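Local atomic coordinates of YciF Bacterial Stress Response Protein (Salmonella enterica subsp. enterica serovar Typhimurium, PDB entry 4ERU), a protein that is of unknown function, probably acting in the bacterial stress response, and folds as a ferritin-like helix bundle that binds two magnesium ions. Residues A[95-98]-A[99-103]. Residues are numbered along the deposited sequence; the frame is centred on the assembly and turned at random.
Sequences TEKN and EVRDA
Asn98 meets the first turn of helix 99-130 as its N-cap, a worked example of how a loop hands over to a helix in a ferritin-like bundle. With CG set between its own backbone N and carbonyl carbon (chi1 58°), the amide folds back over the helix start, and OD1 accepts two backbone N-H groups. Arg101 N lies 3.2 Å from Asn98 OD1, nearly in line with the side-chain C=O, whereas Val100 N reaches the same oxygen from above the amide plane with a more bent N-H...O angle of 132°. Asp102 N donates to Asn98 O (2.9 Å), an i to i+4 bond of the first turn.

The tight part lies beside the cap, where the buried Arg101 reaches back to the loop. Its chain bends at chi3 (-73°), presenting the guanidinium side-on to Thr95: NE donates to OG1, which is also hydrogen-bonded to Val91 O, and NH2 to the carbonyl O. Both acceptors lie close to the guanidinium plane, so the pair of bonds fixes its rotation, while Lys97 CA sits 3.7 Å above its centre. NH1 hydrogen-bonds to Ala37 O and, weakly, to the bound D-malate, so that the first turn of the helix contributes Arg101 to the ligand pocket.

The solvent side is looser. The exposed Glu96 starts out away from the helix turn at CB, and the exposed Glu99 curls back beside the cap, bringing its OE2 to 3.6 Å from Asn98 CB.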
ATOM      1  N   THR A  95      22.540   2.881  -1.967  1.00 57.97           N
ATOM      2  CA  THR A  95      22.825   2.468  -3.318  1.00 55.09           C
ATOM      3  C   THR A  95      23.698   3.502  -3.966  1.00 58.61           C
ATOM      4  O   THR A  95      23.817   4.630  -3.477  1.00 58.70           O
ATOM      5  CB  THR A  95      21.542   2.328  -4.194  1.00 57.07           C
ATOM      6  OG1 THR A  95      20.794   3.555  -4.160  1.00 55.01           O
ATOM      7  CG2 THR A  95      20.649   1.150  -3.731  1.00 57.91           C
ATOM      8  N   GLU A  96      24.315   3.099  -5.069  0.53 57.82           N
ATOM      9  CA  GLU A  96      24.955   4.020  -5.974  0.53 59.64           C
ATOM     10  C   GLU A  96      23.890   4.568  -6.896  0.53 56.19           C
ATOM     11  O   GLU A  96      22.809   3.982  -7.020  0.53 53.90           O
ATOM     12  CB  GLU A  96      26.067   3.306  -6.754  0.53 63.44           C
ATOM     13  CG  GLU A  96      27.361   3.219  -5.957  0.53 70.42           C
ATOM     14  CD  GLU A  96      28.225   2.048  -6.347  0.53 80.37           C
ATOM     15  OE1 GLU A  96      27.848   0.892  -6.050  0.53 82.63           O
ATOM     16  OE2 GLU A  96      29.291   2.288  -6.937  0.53 85.53           O
ATOM     17  N   LYS A  97      24.183   5.700  -7.528  1.00 52.92           N
ATOM     18  CA  LYS A  97      23.249   6.292  -8.454  1.00 54.76           C
ATOM     19  C   LYS A  97      23.285   5.563  -9.789  1.00 56.53           C
ATOM     20  O   LYS A  97      24.016   5.944 -10.692  1.00 55.50           O
ATOM     21  CB  LYS A  97      23.518   7.791  -8.603  1.00 53.50           C
ATOM     22  CG  LYS A  97      22.483   8.543  -9.448  1.00 52.48           C
ATOM     23  CD  LYS A  97      22.750  10.061  -9.402  1.00 60.01           C
ATOM     24  CE  LYS A  97      21.734  10.830 -10.251  1.00 61.20           C
ATOM     25  NZ  LYS A  97      21.969  12.311 -10.224  1.00 65.83           N
ATOM     26  N   ASN A  98      22.487   4.507  -9.903  1.00 51.99           N
ATOM     27  CA  ASN A  98      22.453   3.713 -11.122  1.00 52.84           C
ATOM     28  C   ASN A  98      21.105   2.994 -11.276  1.00 56.05           C
ATOM     29  O   ASN A  98      20.126   3.294 -10.547  1.00 56.19           O
ATOM     30  CB  ASN A  98      23.613   2.709 -11.123  1.00 55.62           C
ATOM     31  CG  ASN A  98      23.578   1.774  -9.916  1.00 56.70           C
ATOM     32  OD1 ASN A  98      22.528   1.579  -9.278  1.00 54.42           O
ATOM     33  ND2 ASN A  98      24.733   1.192  -9.592  1.00 59.60           N
ATOM     34  N   GLU A  99      21.059   2.048 -12.210  1.00 48.26           N
ATOM     35  CA  GLU A  99      19.838   1.319 -12.517  1.00 49.28           C
ATOM     36  C   GLU A  99      19.310   0.497 -11.345  1.00 47.95           C
ATOM     37  O   GLU A  99      18.119   0.231 -11.283  1.00 46.47           O
ATOM     38  CB  GLU A  99      19.993   0.456 -13.788  1.00 50.44           C
ATOM     39  CG  GLU A  99      21.031  -0.654 -13.693  1.00 58.98           C
ATOM     40  CD  GLU A  99      22.500  -0.134 -13.680  1.00 81.85           C
ATOM     41  OE1 GLU A  99      23.371  -0.875 -13.164  1.00 84.95           O
ATOM     42  OE2 GLU A  99      22.788   1.001 -14.164  1.00 75.18           O
ATOM     43  N   VAL A 100      20.184   0.116 -10.422  1.00 46.23           N
ATOM     44  CA  VAL A 100      19.788  -0.654  -9.259  1.00 45.84           C
ATOM     45  C   VAL A 100      19.032   0.271  -8.304  1.00 45.78           C
ATOM     46  O   VAL A 100      17.985  -0.088  -7.766  1.00 43.13           O
ATOM     47  CB  VAL A 100      21.011  -1.309  -8.535  1.00 48.30           C
ATOM     48  CG1 VAL A 100      20.561  -2.085  -7.281  1.00 43.37           C
ATOM     49  CG2 VAL A 100      21.813  -2.245  -9.507  1.00 50.75           C
ATOM     50  N   ARG A 101      19.568   1.471  -8.106  1.00 45.82           N
ATOM     51  CA  ARG A 101      18.819   2.464  -7.364  1.00 42.02           C
ATOM     52  C   ARG A 101      17.467   2.708  -8.044  1.00 43.90           C
ATOM     53  O   ARG A 101      16.420   2.729  -7.383  1.00 41.89           O
ATOM     54  CB  ARG A 101      19.595   3.785  -7.213  1.00 42.40           C
ATOM     55  CG  ARG A 101      18.801   4.778  -6.339  1.00 45.11           C
ATOM     56  CD  ARG A 101      19.387   6.168  -6.345  1.00 46.30           C
ATOM     57  NE  ARG A 101      20.615   6.183  -5.575  1.00 44.70           N
ATOM     58  CZ  ARG A 101      21.397   7.243  -5.417  1.00 47.94           C
ATOM     59  NH1 ARG A 101      21.124   8.410  -6.004  1.00 45.64           N
ATOM     60  NH2 ARG A 101      22.467   7.110  -4.675  1.00 47.02           N
ATOM     61  N   ASP A 102      17.473   2.860  -9.363  1.00 42.01           N
ATOM     62  CA  ASP A 102      16.224   3.149 -10.056  1.00 42.04           C
ATOM     63  C   ASP A 102      15.158   2.077  -9.759  1.00 40.94           C
ATOM     64  O   ASP A 102      14.024   2.410  -9.403  1.00 41.15           O
ATOM     65  CB  ASP A 102      16.428   3.271 -11.559  1.00 42.19           C
ATOM     66  CG  ASP A 102      17.228   4.514 -11.934  1.00 50.63           C
ATOM     67  OD1 ASP A 102      17.421   5.407 -11.076  1.00 52.68           O
ATOM     68  OD2 ASP A 102      17.710   4.577 -13.081  1.00 56.29           O
ATOM     69  N   ALA A 103      15.544   0.815  -9.910  1.00 41.66           N
ATOM     70  CA  ALA A 103      14.656  -0.316  -9.607  1.00 40.12           C
ATOM     71  C   ALA A 103      14.083  -0.203  -8.203  1.00 41.43           C
ATOM     72  O   ALA A 103      12.898  -0.445  -7.990  1.00 41.47           O
ATOM     73  CB  ALA A 103      15.402  -1.651  -9.779  1.00 37.85           C
TER